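Local coordinates for protein phosphatidylinositol-specific phospholipase C1 (Streptomyces antibioticus, PDB 3H4X) that belongs to the calcium-dependent phosphoinositide phospholipase C family and adopts a TIM-barrel-like fold, a barrel of mostly parallel strands surrounded by helices, at residues Arg112-Ala117 with Arg122-Lys127. Sequence-based numbering, arbitrary orientation.
With EOH (ethanol), chain F; EOH (ethanol), chain T.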
loop_
_atom_site.group_PDB
_atom_site.type_symbol
_atom_site.label_atom_id
_atom_site.label_comp_id
_atom_site.label_asym_id
_atom_site.label_seq_id
_atom_site.Cartn_x
_atom_site.Cartn_y
_atom_site.Cartn_z
ATOM N N ARG A 112 -5.823 7.393 12.767
ATOM C CA ARG A 112 -6.056 8.801 13.081
ATOM C C ARG A 112 -5.597 9.137 14.499
ATOM O O ARG A 112 -4.932 10.152 14.723
ATOM C CB ARG A 112 -7.536 9.150 12.905
ATOM C CG ARG A 112 -7.900 10.578 13.288
ATOM C CD ARG A 112 -7.090 11.586 12.498
ATOM N NE ARG A 112 -7.450 12.967 12.819
ATOM C CZ ARG A 112 -8.413 13.654 12.212
ATOM N NH1 ARG A 112 -9.131 13.090 11.252
ATOM N NH2 ARG A 112 -8.664 14.910 12.570
ATOM N N ALA A 113 -5.947 8.277 15.452
ATOM C CA ALA A 113 -5.566 8.485 16.844
ATOM C C ALA A 113 -4.047 8.526 16.978
ATOM O O ALA A 113 -3.484 9.410 17.627
ATOM C CB ALA A 113 -6.146 7.386 17.711
ATOM N N TRP A 114 -3.388 7.567 16.342
ATOM C CA TRP A 114 -1.940 7.473 16.387
ATOM C C TRP A 114 -1.302 8.681 15.699
ATOM O O TRP A 114 -0.340 9.265 16.201
ATOM C CB TRP A 114 -1.494 6.163 15.732
ATOM C CG TRP A 114 -0.024 5.977 15.691
ATOM C CD1 TRP A 114 0.758 5.390 16.642
ATOM C CD2 TRP A 114 0.854 6.374 14.636
ATOM N NE1 TRP A 114 2.072 5.403 16.246
ATOM C CE2 TRP A 114 2.158 6.001 15.017
ATOM C CE3 TRP A 114 0.666 7.008 13.405
ATOM C CZ2 TRP A 114 3.268 6.244 14.209
ATOM C CZ3 TRP A 114 1.767 7.246 12.607
ATOM C CH2 TRP A 114 3.049 6.864 13.010
ATOM N N HIS A 115 -1.852 9.055 14.549
ATOM C CA HIS A 115 -1.384 10.215 13.798
ATOM C C HIS A 115 -1.404 11.483 14.646
ATOM O O HIS A 115 -0.422 12.228 14.692
ATOM C CB HIS A 115 -2.243 10.391 12.542
ATOM C CG HIS A 115 -2.110 11.732 11.890
ATOM N ND1 HIS A 115 -1.105 12.031 10.996
ATOM C CD2 HIS A 115 -2.872 12.847 11.987
ATOM C CE1 HIS A 115 -1.246 13.278 10.581
ATOM N NE2 HIS A 115 -2.311 13.794 11.167
ATOM N N ASP A 116 -2.528 11.736 15.304
ATOM C CA ASP A 116 -2.655 12.935 16.125
ATOM C C ASP A 116 -1.645 12.947 17.275
ATOM O O ASP A 116 -1.222 14.013 17.726
ATOM C CB ASP A 116 -4.085 13.084 16.648
ATOM C CG ASP A 116 -5.077 13.441 15.552
ATOM O OD1 ASP A 116 -4.650 13.952 14.493
ATOM O OD2 ASP A 116 -6.286 13.213 15.753
ATOM N N ALA A 117 -1.246 11.765 17.732
ATOM C CA ALA A 117 -0.294 11.642 18.838
ATOM C C ALA A 117 1.167 11.712 18.387
ATOM O O ALA A 117 2.071 11.843 19.214
ATOM C CB ALA A 117 -0.543 10.350 19.602
ATOM N N ARG A 122 6.909 9.630 10.296
ATOM C CA ARG A 122 7.348 9.163 8.988
ATOM C C ARG A 122 6.141 8.909 8.088
ATOM O O ARG A 122 5.081 8.500 8.562
ATOM C CB ARG A 122 8.131 7.863 9.144
ATOM C CG ARG A 122 7.242 6.674 9.496
ATOM C CD ARG A 122 8.041 5.506 10.035
ATOM N NE ARG A 122 7.221 4.305 10.150
ATOM C CZ ARG A 122 6.414 4.028 11.171
ATOM N NH1 ARG A 122 6.299 4.865 12.195
ATOM N NH2 ARG A 122 5.715 2.903 11.167
ATOM N N PRO A 123 6.290 9.135 6.778
ATOM C CA PRO A 123 5.183 8.777 5.894
ATOM C C PRO A 123 4.976 7.266 5.909
ATOM O O PRO A 123 5.946 6.504 5.915
ATOM C CB PRO A 123 5.664 9.245 4.518
ATOM C CG PRO A 123 7.157 9.260 4.626
ATOM C CD PRO A 123 7.460 9.646 6.044
ATOM N N ILE A 124 3.719 6.836 5.917
ATOM C CA ILE A 124 3.402 5.418 5.975
ATOM C C ILE A 124 2.475 5.060 4.828
ATOM O O ILE A 124 1.459 5.721 4.606
ATOM C CB ILE A 124 2.764 5.031 7.326
ATOM C CG1 ILE A 124 3.786 5.214 8.454
ATOM C CG2 ILE A 124 2.241 3.601 7.283
ATOM C CD1 ILE A 124 3.207 5.078 9.843
ATOM N N LEU A 125 2.843 4.018 4.092
ATOM C CA LEU A 125 2.014 3.495 3.019
ATOM C C LEU A 125 1.192 2.336 3.551
ATOM O O LEU A 125 1.745 1.355 4.063
ATOM C CB LEU A 125 2.889 3.027 1.854
ATOM C CG LEU A 125 2.161 2.384 0.668
ATOM C CD1 LEU A 125 1.138 3.337 0.056
ATOM C CD2 LEU A 125 3.149 1.906 -0.392
ATOM N N LEU A 126 -0.126 2.468 3.457
ATOM C CA LEU A 126 -1.031 1.367 3.756
ATOM C C LEU A 126 -1.327 0.649 2.460
ATOM O O LEU A 126 -1.989 1.197 1.568
ATOM C CB LEU A 126 -2.344 1.873 4.343
ATOM C CG LEU A 126 -2.283 2.469 5.741
ATOM C CD1 LEU A 126 -1.422 1.614 6.651
ATOM C CD2 LEU A 126 -1.741 3.881 5.656
ATOM N N LYS A 127 -0.819 -0.568 2.345
ATOM C CA LYS A 127 -1.087 -1.376 1.182
ATOM C C LYS A 127 -2.332 -2.185 1.456
ATOM O O LYS A 127 -2.385 -2.955 2.414
ATOM C CB LYS A 127 0.087 -2.299 0.893
ATOM C CG LYS A 127 -0.200 -3.322 -0.183
ATOM C CD LYS A 127 1.015 -4.169 -0.464
ATOM C CE LYS A 127 0.647 -5.390 -1.277
ATOM N NZ LYS A 127 1.853 -6.163 -1.678
HETATM C C1 EOH F . -11.415 14.028 9.345
HETATM C C2 EOH F . -12.279 14.333 8.126
HETATM O O EOH F . -10.502 15.069 9.624
HETATM C C1 EOH T . 1.002 -8.952 -2.955
HETATM C C2 EOH T . 0.631 -10.358 -3.421
HETATM O O EOH T . 1.186 -8.865 -1.557
#
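Where helix 104-117 turns through a short loop into strand 124-130 of the TIM-barrel-like fold, W114 on the helix meets R122 at the end of the loop and I124 at the start of the strand. I124 reaches the six-membered part of the indole with the end of its longer branch, CD1 lying 3.6 Å from W114 CH2. With CG1 anti to the carbonyl carbon (chi1 -66°) and the branch extended, CD1 faces the indole; the two side chains approach from opposite directions. R122 arrives across the tryptophan at about a right angle, its NH1 3.9 Å from W114 CZ2, with guanidinium and ring planes 83° apart. I124 CD1 also lies over the centre of the R122 guanidinium, 3.5 Å above its plane, and one methyl thus touches both the guanidinium face and, obliquely, the indole. Hydrogen bonds to other residues hold the polar ends: W114 NE1 to D53 OD1, R122 NH2 to L52 O and A56 O. At the helix's outer side R112 NE pairs with D116 OD2 at 3.2 Å, one turn on, and R112 NH1 donates to K152 O and to an ethanol, probably from the crystallisation liquor. L52 of helix 48-52 packs on both W114 and I124, H118 stacks on the indole, and strand 124-130 runs parallel between strands 58-64 and 189-195.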